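Local structure of maltose-binding protein MalE1 (6DTU) at residues A[49-54]-A[72-77]. The protein binds maltotetraose, as in this complex, and probably serves as the solute-binding component of a maltose uptake system. Numbering follows the deposited sequence.
Sequences AAPEGQ and NGLIEP
One methyl group, CD2 of L74, makes both contacts between residues 49-54 and 72-77. It lies 4.1 Å from CB of A50 and 4.2 Å from CG of P51, so the leucine reaches the helix end through a single branch. The P51 and L74 side chains cross at about a right angle, with the methyl at the CG corner of the proline ring. Two torsions direct this branch: CG of L74 sits beside its backbone N and anti to the carbonyl carbon (chi1 -65°), and with CD1 anti to CA (chi2 -177°), CD2 is the branch turned to A50 and P51. The CB of A50 also points toward the leucine, and its methyl further touches N269.

Both partners sit at the ends of helices. Helix 39-49 closes in a Schellman motif, with Q54 N bonded to A49 O at 3.0 Å and G53 N to A50 O at 3.1 Å; G53 takes the positive phi. Helix 66-71 ends in a second Schellman motif at G73, where positive phi turns the chain directly into L74. F46 and L47 of helix 39-49 also touch the leucine, while its backbone is hydrogen-bonded to A270. Farther along, a salt bridge from E76 OE1 to K275 NZ ties the same loop to helix 275-286. The L74 side chain is about 12 Å from a bound glucose unit.

No hydrogen bond joins the two segments, and they bury just 97 Å² between them. The contact, buried at A50 and L74 and exposed at P51, therefore holds two helix ends together by apolar packing alone, while the loop makes its polar bonds elsewhere.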
loop_
_atom_site.group_PDB
_atom_site.type_symbol
_atom_site.label_atom_id
_atom_site.label_comp_id
_atom_site.label_asym_id
_atom_site.label_seq_id
_atom_site.Cartn_x
_atom_site.Cartn_y
_atom_site.Cartn_z
ATOM N N ALA A 49 -19.766 -9.638 3.157
ATOM C CA ALA A 49 -21.021 -9.003 2.777
ATOM C C ALA A 49 -21.426 -9.281 1.328
ATOM O O ALA A 49 -22.621 -9.322 1.016
ATOM C CB ALA A 49 -20.943 -7.492 3.013
ATOM N N ALA A 50 -20.467 -9.404 0.414
ATOM C CA ALA A 50 -20.838 -9.553 -0.993
ATOM C C ALA A 50 -21.726 -10.761 -1.266
ATOM O O ALA A 50 -22.766 -10.595 -1.927
ATOM C CB ALA A 50 -19.613 -9.458 -1.912
ATOM N N PRO A 51 -21.414 -11.967 -0.783
ATOM C CA PRO A 51 -22.336 -13.101 -0.982
ATOM C C PRO A 51 -23.694 -12.918 -0.312
ATOM O O PRO A 51 -24.651 -13.606 -0.682
ATOM C CB PRO A 51 -21.576 -14.283 -0.366
ATOM C CG PRO A 51 -20.152 -13.869 -0.326
ATOM C CD PRO A 51 -20.174 -12.377 -0.100
ATOM N N GLU A 52 -23.799 -12.058 0.690
ATOM C CA GLU A 52 -25.061 -11.827 1.372
ATOM C C GLU A 52 -25.900 -10.753 0.715
ATOM O O GLU A 52 -26.983 -10.435 1.225
ATOM C CB GLU A 52 -24.817 -11.452 2.837
ATOM C CG GLU A 52 -24.214 -12.571 3.649
ATOM C CD GLU A 52 -25.116 -13.793 3.693
ATOM O OE1 GLU A 52 -26.310 -13.636 4.015
ATOM O OE2 GLU A 52 -24.637 -14.906 3.394
ATOM N N GLY A 53 -25.448 -10.200 -0.406
ATOM C CA GLY A 53 -26.167 -9.129 -1.059
ATOM C C GLY A 53 -26.027 -7.785 -0.398
ATOM O O GLY A 53 -26.812 -6.879 -0.705
ATOM N N GLN A 54 -25.058 -7.639 0.514
ATOM C CA GLN A 54 -24.828 -6.421 1.284
ATOM C C GLN A 54 -23.488 -5.765 0.988
ATOM O O GLN A 54 -23.093 -4.846 1.712
ATOM C CB GLN A 54 -24.948 -6.686 2.789
ATOM C CG GLN A 54 -26.325 -7.179 3.194
ATOM C CD GLN A 54 -26.597 -7.089 4.685
ATOM O OE1 GLN A 54 -25.690 -7.195 5.513
ATOM N NE2 GLN A 54 -27.867 -6.907 5.034
ATOM N N ASN A 72 -12.958 -16.222 -6.447
ATOM C CA ASN A 72 -14.164 -16.416 -5.650
ATOM C C ASN A 72 -15.408 -15.879 -6.350
ATOM O O ASN A 72 -16.506 -15.977 -5.788
ATOM C CB ASN A 72 -14.043 -15.722 -4.285
ATOM C CG ASN A 72 -12.916 -16.280 -3.410
ATOM O OD1 ASN A 72 -12.383 -17.361 -3.653
ATOM N ND2 ASN A 72 -12.554 -15.520 -2.376
ATOM N N GLY A 73 -15.258 -15.299 -7.538
ATOM C CA GLY A 73 -16.389 -14.786 -8.287
ATOM C C GLY A 73 -17.032 -13.542 -7.700
ATOM O O GLY A 73 -18.218 -13.291 -7.948
ATOM N N LEU A 74 -16.272 -12.726 -6.967
ATOM C CA LEU A 74 -16.859 -11.598 -6.258
ATOM C C LEU A 74 -16.660 -10.242 -6.928
ATOM O O LEU A 74 -17.388 -9.313 -6.591
ATOM C CB LEU A 74 -16.317 -11.510 -4.831
ATOM C CG LEU A 74 -16.683 -12.671 -3.913
ATOM C CD1 LEU A 74 -16.133 -12.373 -2.551
ATOM C CD2 LEU A 74 -18.195 -12.833 -3.842
ATOM N N ILE A 75 -15.694 -10.089 -7.827
ATOM C CA ILE A 75 -15.506 -8.839 -8.563
ATOM C C ILE A 75 -15.694 -9.137 -10.040
ATOM O O ILE A 75 -15.401 -10.238 -10.513
ATOM C CB ILE A 75 -14.169 -8.097 -8.272
ATOM C CG1 ILE A 75 -12.975 -9.047 -8.432
ATOM C CG2 ILE A 75 -14.214 -7.423 -6.902
ATOM C CD1 ILE A 75 -11.630 -8.363 -8.328
ATOM N N GLU A 76 -16.238 -8.144 -10.762
ATOM C CA GLU A 76 -16.744 -8.294 -12.116
ATOM C C GLU A 76 -15.671 -7.945 -13.142
ATOM O O GLU A 76 -14.984 -6.928 -13.004
ATOM C CB GLU A 76 -17.933 -7.361 -12.298
ATOM C CG GLU A 76 -18.622 -7.422 -13.638
ATOM C CD GLU A 76 -19.418 -8.709 -13.863
ATOM O OE1 GLU A 76 -19.586 -9.489 -12.907
ATOM O OE2 GLU A 76 -19.912 -8.912 -15.006
ATOM N N PRO A 77 -15.500 -8.734 -14.207
ATOM C CA PRO A 77 -14.569 -8.323 -15.261
ATOM C C PRO A 77 -15.021 -7.010 -15.891
ATOM O O PRO A 77 -16.223 -6.746 -16.033
ATOM C CB PRO A 77 -14.650 -9.470 -16.275
ATOM C CG PRO A 77 -15.193 -10.635 -15.498
ATOM C CD PRO A 77 -16.145 -10.021 -14.505
#